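Local coordinates for protein malonyl CoA-ACP transacylase (Xanthomonas oryzae pv. oryzae, PDB 3K89) that probably transfers the malonyl group from malonyl-CoA to holo acyl carrier protein, releasing CoA, at residues A133-L138 with R180-L185; V144-C149 with V158-F163; V257-C262 with K288-S293. All blocks are in the same frame, centred on the assembly; numbering follows the deposited sequence.

Contact 1. Residues A133-L138 with R180-L185; sequences AMAAVL and RALALL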
# COMPACT_ATOMS: atom_id res chain seq x y z
N ALA A 133 -11.71 5.87 -12.34
CA ALA A 133 -12.16 6.40 -11.07
C ALA A 133 -12.10 5.32 -10.03
O ALA A 133 -12.10 4.12 -10.36
CB ALA A 133 -13.62 6.99 -11.18
N MET A 134 -11.99 5.76 -8.78
CA MET A 134 -12.13 4.89 -7.61
C MET A 134 -13.07 5.53 -6.61
O MET A 134 -13.13 6.74 -6.52
CB MET A 134 -10.78 4.68 -6.93
CG MET A 134 -9.71 4.21 -7.88
SD MET A 134 -9.76 2.43 -8.15
CE MET A 134 -9.01 1.68 -6.69
N ALA A 135 -13.79 4.70 -5.85
CA ALA A 135 -14.69 5.20 -4.82
C ALA A 135 -14.70 4.32 -3.59
O ALA A 135 -14.70 3.09 -3.68
CB ALA A 135 -16.13 5.34 -5.37
N ALA A 136 -14.70 4.95 -2.42
CA ALA A 136 -14.82 4.18 -1.19
C ALA A 136 -16.29 4.06 -0.83
O ALA A 136 -17.06 5.03 -0.94
CB ALA A 136 -14.05 4.87 -0.06
N VAL A 137 -16.69 2.85 -0.44
CA VAL A 137 -18.07 2.59 -0.02
C VAL A 137 -17.96 2.12 1.42
O VAL A 137 -17.29 1.11 1.73
CB VAL A 137 -18.75 1.52 -0.90
CG1 VAL A 137 -20.21 1.30 -0.47
CG2 VAL A 137 -18.69 1.92 -2.36
N LEU A 138 -18.62 2.87 2.31
CA LEU A 138 -18.47 2.70 3.75
C LEU A 138 -19.75 2.17 4.38
O LEU A 138 -20.85 2.64 4.05
CB LEU A 138 -18.06 4.02 4.42
CG LEU A 138 -16.81 4.80 3.96
CD1 LEU A 138 -15.58 3.90 3.88
CD2 LEU A 138 -17.03 5.53 2.64
N ARG A 180 -22.12 4.93 -12.30
CA ARG A 180 -23.33 4.10 -12.33
C ARG A 180 -23.48 3.25 -11.06
O ARG A 180 -24.57 3.16 -10.49
CB ARG A 180 -23.41 3.23 -13.58
CG ARG A 180 -23.67 4.00 -14.89
CD ARG A 180 -23.96 3.04 -16.02
NE ARG A 180 -22.90 2.07 -16.29
CZ ARG A 180 -21.90 2.26 -17.15
NH1 ARG A 180 -21.79 3.42 -17.80
NH2 ARG A 180 -21.00 1.31 -17.34
N ALA A 181 -22.38 2.65 -10.60
CA ALA A 181 -22.42 1.87 -9.36
C ALA A 181 -22.83 2.73 -8.17
O ALA A 181 -23.62 2.30 -7.32
CB ALA A 181 -21.07 1.18 -9.10
N LEU A 182 -22.30 3.95 -8.11
CA LEU A 182 -22.65 4.89 -7.06
C LEU A 182 -24.14 5.25 -7.09
O LEU A 182 -24.76 5.30 -6.03
CB LEU A 182 -21.78 6.15 -7.15
CG LEU A 182 -20.28 5.98 -6.83
CD1 LEU A 182 -19.52 7.30 -7.02
CD2 LEU A 182 -20.05 5.41 -5.44
N ALA A 183 -24.69 5.46 -8.29
CA ALA A 183 -26.13 5.69 -8.47
C ALA A 183 -26.97 4.52 -7.95
O ALA A 183 -27.96 4.74 -7.23
CB ALA A 183 -26.45 5.96 -9.94
N LEU A 184 -26.58 3.30 -8.29
CA LEU A 184 -27.32 2.10 -7.85
C LEU A 184 -27.25 1.91 -6.34
O LEU A 184 -28.24 1.51 -5.70
CB LEU A 184 -26.84 0.85 -8.60
CG LEU A 184 -27.05 0.77 -10.11
CD1 LEU A 184 -26.57 -0.56 -10.66
CD2 LEU A 184 -28.52 1.01 -10.49
N LEU A 185 -26.09 2.20 -5.75
CA LEU A 185 -25.93 2.17 -4.30
C LEU A 185 -26.85 3.19 -3.63
O LEU A 185 -27.49 2.88 -2.61
CB LEU A 185 -24.47 2.41 -3.90
CG LEU A 185 -23.54 1.20 -4.05
CD1 LEU A 185 -22.09 1.66 -4.07
CD2 LEU A 185 -23.75 0.16 -2.95
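V137 and L185 reach toward each other and meet tip to tip, V137 CG2 lying 3.8 Å from L185 CD1. The same leucine methyl stands 4.1 Å from V137 CG1, so CD1 sits against both arms of the valine fork. V137 has CG1 anti to its backbone N (chi1 -178°), which leaves CG2 anti to the carbonyl carbon and lets the two methyls straddle the leucine tip. One helical turn earlier, L182 leaves the helix across the line to the strand, and its extended chain (chi2 178°) brings CD2 to 3.9 Å from A135 CB. No hydrogen bond crosses between residues 133-138 and 180-185. A135 and V137 are alternate residues of strand 132-138 and share one face of the mixed sheet; A136 between them turns its methyl away. Helix 175-187 packs on that face beside helix 142-152, the two helices of the ferredoxin-like subdomain known from FabD-type transacylases, in which beta-alpha-beta-beta-alpha-beta topology puts both on the same side of the sheet. V145 of helix 142-152 also touches V137. V178 adds to the packing on A135, and V190, in the loop after helix 175-187, touches both V137 and L185.

Contact 2. Residues V144-C149 with V158-F163; sequences VVLEVC and VVPANF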
# COMPACT_ATOMS: atom_id res chain seq x y z
N VAL A 144 -23.75 -6.62 -1.19
CA VAL A 144 -24.50 -5.54 -1.82
C VAL A 144 -23.62 -4.85 -2.87
O VAL A 144 -24.03 -4.67 -4.02
CB VAL A 144 -24.99 -4.51 -0.77
CG1 VAL A 144 -25.66 -3.32 -1.45
CG2 VAL A 144 -25.94 -5.17 0.24
N VAL A 145 -22.40 -4.51 -2.46
CA VAL A 145 -21.46 -3.81 -3.34
C VAL A 145 -21.06 -4.67 -4.54
O VAL A 145 -20.96 -4.18 -5.67
CB VAL A 145 -20.20 -3.35 -2.56
CG1 VAL A 145 -19.27 -2.53 -3.47
CG2 VAL A 145 -20.59 -2.53 -1.35
N LEU A 146 -20.84 -5.96 -4.30
CA LEU A 146 -20.41 -6.86 -5.37
C LEU A 146 -21.51 -7.08 -6.41
O LEU A 146 -21.23 -7.17 -7.61
CB LEU A 146 -19.95 -8.20 -4.79
CG LEU A 146 -18.48 -8.35 -4.36
CD1 LEU A 146 -17.87 -7.08 -3.79
CD2 LEU A 146 -18.37 -9.47 -3.34
N GLU A 147 -22.75 -7.15 -5.95
CA GLU A 147 -23.85 -7.35 -6.89
C GLU A 147 -24.10 -6.05 -7.65
O GLU A 147 -24.35 -6.09 -8.86
CB GLU A 147 -25.12 -7.88 -6.18
CG GLU A 147 -26.06 -8.69 -7.12
CD GLU A 147 -25.90 -10.22 -7.02
OE1 GLU A 147 -25.65 -10.75 -5.91
OE2 GLU A 147 -26.06 -10.91 -8.06
N VAL A 148 -23.97 -4.91 -6.97
CA VAL A 148 -24.11 -3.58 -7.60
C VAL A 148 -23.07 -3.38 -8.72
O VAL A 148 -23.40 -2.91 -9.80
CB VAL A 148 -24.04 -2.41 -6.56
CG1 VAL A 148 -23.73 -1.08 -7.23
CG2 VAL A 148 -25.35 -2.29 -5.80
N CYS A 149 -21.82 -3.76 -8.46
CA CYS A 149 -20.77 -3.63 -9.48
C CYS A 149 -21.13 -4.42 -10.74
O CYS A 149 -20.95 -3.92 -11.85
CB CYS A 149 -19.41 -4.09 -8.94
SG CYS A 149 -18.66 -2.90 -7.83
N VAL A 158 -16.33 -2.07 -13.73
CA VAL A 158 -16.38 -1.59 -12.34
C VAL A 158 -16.37 -2.80 -11.43
O VAL A 158 -17.21 -3.70 -11.55
CB VAL A 158 -17.57 -0.62 -12.04
CG1 VAL A 158 -18.92 -1.26 -12.39
CG2 VAL A 158 -17.54 -0.13 -10.59
N VAL A 159 -15.38 -2.84 -10.55
CA VAL A 159 -15.14 -4.02 -9.72
C VAL A 159 -14.65 -3.59 -8.34
O VAL A 159 -14.15 -2.47 -8.19
CB VAL A 159 -14.05 -4.96 -10.36
CG1 VAL A 159 -14.51 -5.62 -11.67
CG2 VAL A 159 -12.69 -4.25 -10.53
N PRO A 160 -14.80 -4.46 -7.33
CA PRO A 160 -14.07 -4.23 -6.08
C PRO A 160 -12.56 -4.17 -6.36
O PRO A 160 -12.01 -5.04 -7.06
CB PRO A 160 -14.42 -5.46 -5.22
CG PRO A 160 -14.98 -6.48 -6.17
CD PRO A 160 -15.61 -5.69 -7.29
N ALA A 161 -11.92 -3.12 -5.83
CA ALA A 161 -10.48 -2.92 -6.03
C ALA A 161 -9.72 -3.09 -4.71
O ALA A 161 -8.55 -3.52 -4.73
CB ALA A 161 -10.23 -1.52 -6.61
N ASN A 162 -10.33 -2.75 -3.59
CA ASN A 162 -9.73 -3.06 -2.28
C ASN A 162 -10.81 -3.63 -1.35
O ASN A 162 -11.86 -3.00 -1.19
CB ASN A 162 -9.27 -1.83 -1.49
CG ASN A 162 -8.13 -1.01 -2.13
OD1 ASN A 162 -7.49 -1.34 -3.16
ND2 ASN A 162 -7.86 0.08 -1.48
N PHE A 163 -10.51 -4.75 -0.71
CA PHE A 163 -11.26 -5.19 0.48
C PHE A 163 -10.48 -4.70 1.69
O PHE A 163 -9.52 -5.36 2.11
CB PHE A 163 -11.43 -6.72 0.48
CG PHE A 163 -12.28 -7.22 -0.66
CD1 PHE A 163 -13.68 -7.18 -0.57
CD2 PHE A 163 -11.69 -7.69 -1.84
CE1 PHE A 163 -14.47 -7.64 -1.64
CE2 PHE A 163 -12.46 -8.13 -2.91
CZ PHE A 163 -13.86 -8.11 -2.81
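The F163 ring receives L146 at its edge, near the ring plane: L146 CD1 lies 4.1 Å from F163 CE1. The same methyl rests 3.8 Å from CG of the P160 pyrrolidine ring, and the leucine crosses both side chains at about a right angle. CD1 therefore bridges the two rings. L146 reaches them although its CB does not point straight at the strand; with chi2 at 34°, between the staggered positions, CD1 lies against both. On another side of the proline, CD lies 4.2 Å from C149 SG, so P160 is touched by residues almost one helical turn apart.

At the start of the strand the backbones come closer, with the CA atoms of C149 and V158 5.6 Å apart. Here V158 CG1 is 3.4 Å from C149 O, and C149 CB is likewise 3.4 Å from V158 O. The rotation of the valine (chi1 56°) sets CG1 at that carbonyl and leaves CG2, anti to the backbone N, to meet C149 SG at 4.1 Å. I171 of the neighbouring strand touches the cysteine too.

Further along, A161 and N162 both face V170 in a classic beta bulge. The axes come within 7.9 Å at 144°, so helix 142-152 returns roughly antiparallel across the sheet, as in the first beta-alpha-beta unit of a ferredoxin-like subdomain.

Contact 3. Residues V257-C262 with K288-S293; sequences VQWTGC and KRIDKS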
# COMPACT_ATOMS: atom_id res chain seq x y z
N VAL A 257 -7.03 -5.88 -3.85
CA VAL A 257 -6.18 -5.99 -2.66
C VAL A 257 -7.00 -6.64 -1.56
O VAL A 257 -8.03 -6.11 -1.14
CB VAL A 257 -5.70 -4.59 -2.21
CG1 VAL A 257 -5.06 -4.60 -0.81
CG2 VAL A 257 -4.71 -4.04 -3.20
N GLN A 258 -6.54 -7.80 -1.09
CA GLN A 258 -7.25 -8.52 -0.02
C GLN A 258 -6.69 -8.06 1.33
O GLN A 258 -5.97 -8.82 2.01
CB GLN A 258 -7.07 -10.04 -0.19
CG GLN A 258 -7.51 -10.61 -1.57
CD GLN A 258 -9.01 -10.57 -1.81
OE1 GLN A 258 -9.45 -10.68 -2.97
NE2 GLN A 258 -9.80 -10.44 -0.75
N TRP A 259 -6.94 -6.80 1.69
CA TRP A 259 -6.30 -6.27 2.89
C TRP A 259 -6.87 -6.94 4.14
O TRP A 259 -6.10 -7.37 5.02
CB TRP A 259 -6.37 -4.72 2.98
CG TRP A 259 -5.56 -4.24 4.17
CD1 TRP A 259 -6.02 -3.65 5.34
CD2 TRP A 259 -4.14 -4.41 4.34
NE1 TRP A 259 -4.96 -3.43 6.20
CE2 TRP A 259 -3.81 -3.87 5.61
CE3 TRP A 259 -3.12 -4.94 3.53
CZ2 TRP A 259 -2.49 -3.87 6.10
CZ3 TRP A 259 -1.81 -4.92 4.00
CH2 TRP A 259 -1.51 -4.39 5.29
N THR A 260 -8.19 -7.08 4.20
CA THR A 260 -8.82 -7.83 5.31
C THR A 260 -8.19 -9.21 5.44
O THR A 260 -7.80 -9.60 6.54
CB THR A 260 -10.33 -7.89 5.13
OG1 THR A 260 -10.83 -6.56 5.18
CG2 THR A 260 -11.00 -8.71 6.25
N GLY A 261 -8.06 -9.91 4.31
CA GLY A 261 -7.47 -11.24 4.27
C GLY A 261 -6.04 -11.26 4.78
O GLY A 261 -5.66 -12.17 5.53
N CYS A 262 -5.24 -10.28 4.38
CA CYS A 262 -3.84 -10.22 4.84
C CYS A 262 -3.75 -10.04 6.35
O CYS A 262 -2.96 -10.70 7.01
CB CYS A 262 -3.09 -9.06 4.14
SG CYS A 262 -2.70 -9.40 2.40
N LYS A 288 -7.83 -2.04 13.15
CA LYS A 288 -8.73 -1.93 14.32
C LYS A 288 -10.15 -2.36 13.99
O LYS A 288 -10.88 -2.86 14.87
CB LYS A 288 -8.71 -0.52 14.92
CG LYS A 288 -7.36 -0.10 15.50
CD LYS A 288 -7.46 1.20 16.29
CE LYS A 288 -6.35 2.19 15.91
NZ LYS A 288 -5.01 1.57 15.67
N ARG A 289 -10.56 -2.17 12.74
CA ARG A 289 -11.89 -2.58 12.27
C ARG A 289 -11.93 -4.07 11.92
O ARG A 289 -12.96 -4.72 12.11
CB ARG A 289 -12.35 -1.70 11.10
CG ARG A 289 -13.78 -1.93 10.62
CD ARG A 289 -14.83 -1.55 11.67
NE ARG A 289 -16.16 -2.01 11.29
CZ ARG A 289 -16.60 -3.26 11.45
NH1 ARG A 289 -15.80 -4.17 12.00
NH2 ARG A 289 -17.83 -3.59 11.07
N ILE A 290 -10.82 -4.60 11.42
CA ILE A 290 -10.73 -6.00 11.02
C ILE A 290 -10.70 -6.94 12.24
O ILE A 290 -11.41 -7.95 12.29
CB ILE A 290 -9.49 -6.24 10.12
CG1 ILE A 290 -9.67 -5.50 8.78
CG2 ILE A 290 -9.30 -7.73 9.84
CD1 ILE A 290 -8.34 -5.17 8.07
N ASP A 291 -9.88 -6.59 13.21
CA ASP A 291 -9.68 -7.44 14.37
C ASP A 291 -9.38 -6.57 15.58
O ASP A 291 -8.27 -6.06 15.75
CB ASP A 291 -8.56 -8.45 14.10
CG ASP A 291 -8.39 -9.47 15.23
OD1 ASP A 291 -8.80 -9.18 16.38
OD2 ASP A 291 -7.82 -10.54 14.95
N LYS A 292 -10.39 -6.43 16.44
CA LYS A 292 -10.35 -5.49 17.55
C LYS A 292 -9.36 -5.87 18.66
O LYS A 292 -9.05 -5.06 19.53
CB LYS A 292 -11.75 -5.33 18.14
CG LYS A 292 -12.74 -4.61 17.23
CD LYS A 292 -14.17 -4.73 17.75
CE LYS A 292 -14.49 -3.65 18.78
NZ LYS A 292 -15.82 -3.87 19.41
N SER A 293 -8.85 -7.09 18.61
CA SER A 293 -7.89 -7.53 19.61
C SER A 293 -6.44 -7.17 19.28
O SER A 293 -5.59 -7.16 20.17
CB SER A 293 -8.01 -9.04 19.84
OG SER A 293 -7.57 -9.79 18.72
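I290 makes every apolar contact here, fitting its branches against W259 and T260. Its CD1 methyl lies 3.9 Å from W259 CD1, approaching the indole obliquely, and the two side chains cross at about a right angle. The same methyl is 3.9 Å from T260 CA and so rests on the helix backbone as well as on the ring. The extended end of the isoleucine (chi2 156°) carries CD1 into the corner between them. Against the threonine side chain CG1 and CG2 join in: I290 CG1 is 3.9 Å from T260 OG1, a hydroxyl against a methylene, and I290 CG2 is 4.1 Å from T260 CG2. V263 and Q264, one turn further along helix 259-268, also touch I290, whereas L283 and L286 of helix 282-290 pack on the tryptophan. W259 also meets the ring of H93, next to the predicted active-site residue S94.

The side-chain hydrogen bonds lie within residues 288-293. Beyond the helix end D291 forms an Asx turn: its OD1 accepts from S293 N at 3.1 Å on the anti side, and also from S293 OG at 2.7 Å on the syn side, which adds a second bond to the same oxygen. Both donors come from the same face of the carboxylate, tilted 25° and 29° from its plane.

Between the two segments, then, there is dispersion packing without directional bonds, and the fit rests on the shape of one branched side chain.

From the N terminus, strand 132-138 opens contact 1, and the chain passes directly into helix 142-152. That helix folds onto strand 158-165 in contact 2, a short loop nested inside the longer one that contact 1 closes at helix 175-187. The two contacts touch, V148 packing against L184 and L185 and M134 against A161. Contact 3 opens only after both have closed and shuts its own loop at the end of helix 282-290; its centre is about 17 Å from that of contact 2. Strand 257-258 nevertheless lies beside strand 158-165, linked by backbone hydrogen bonds, so the mixed sheet joins all three contacts.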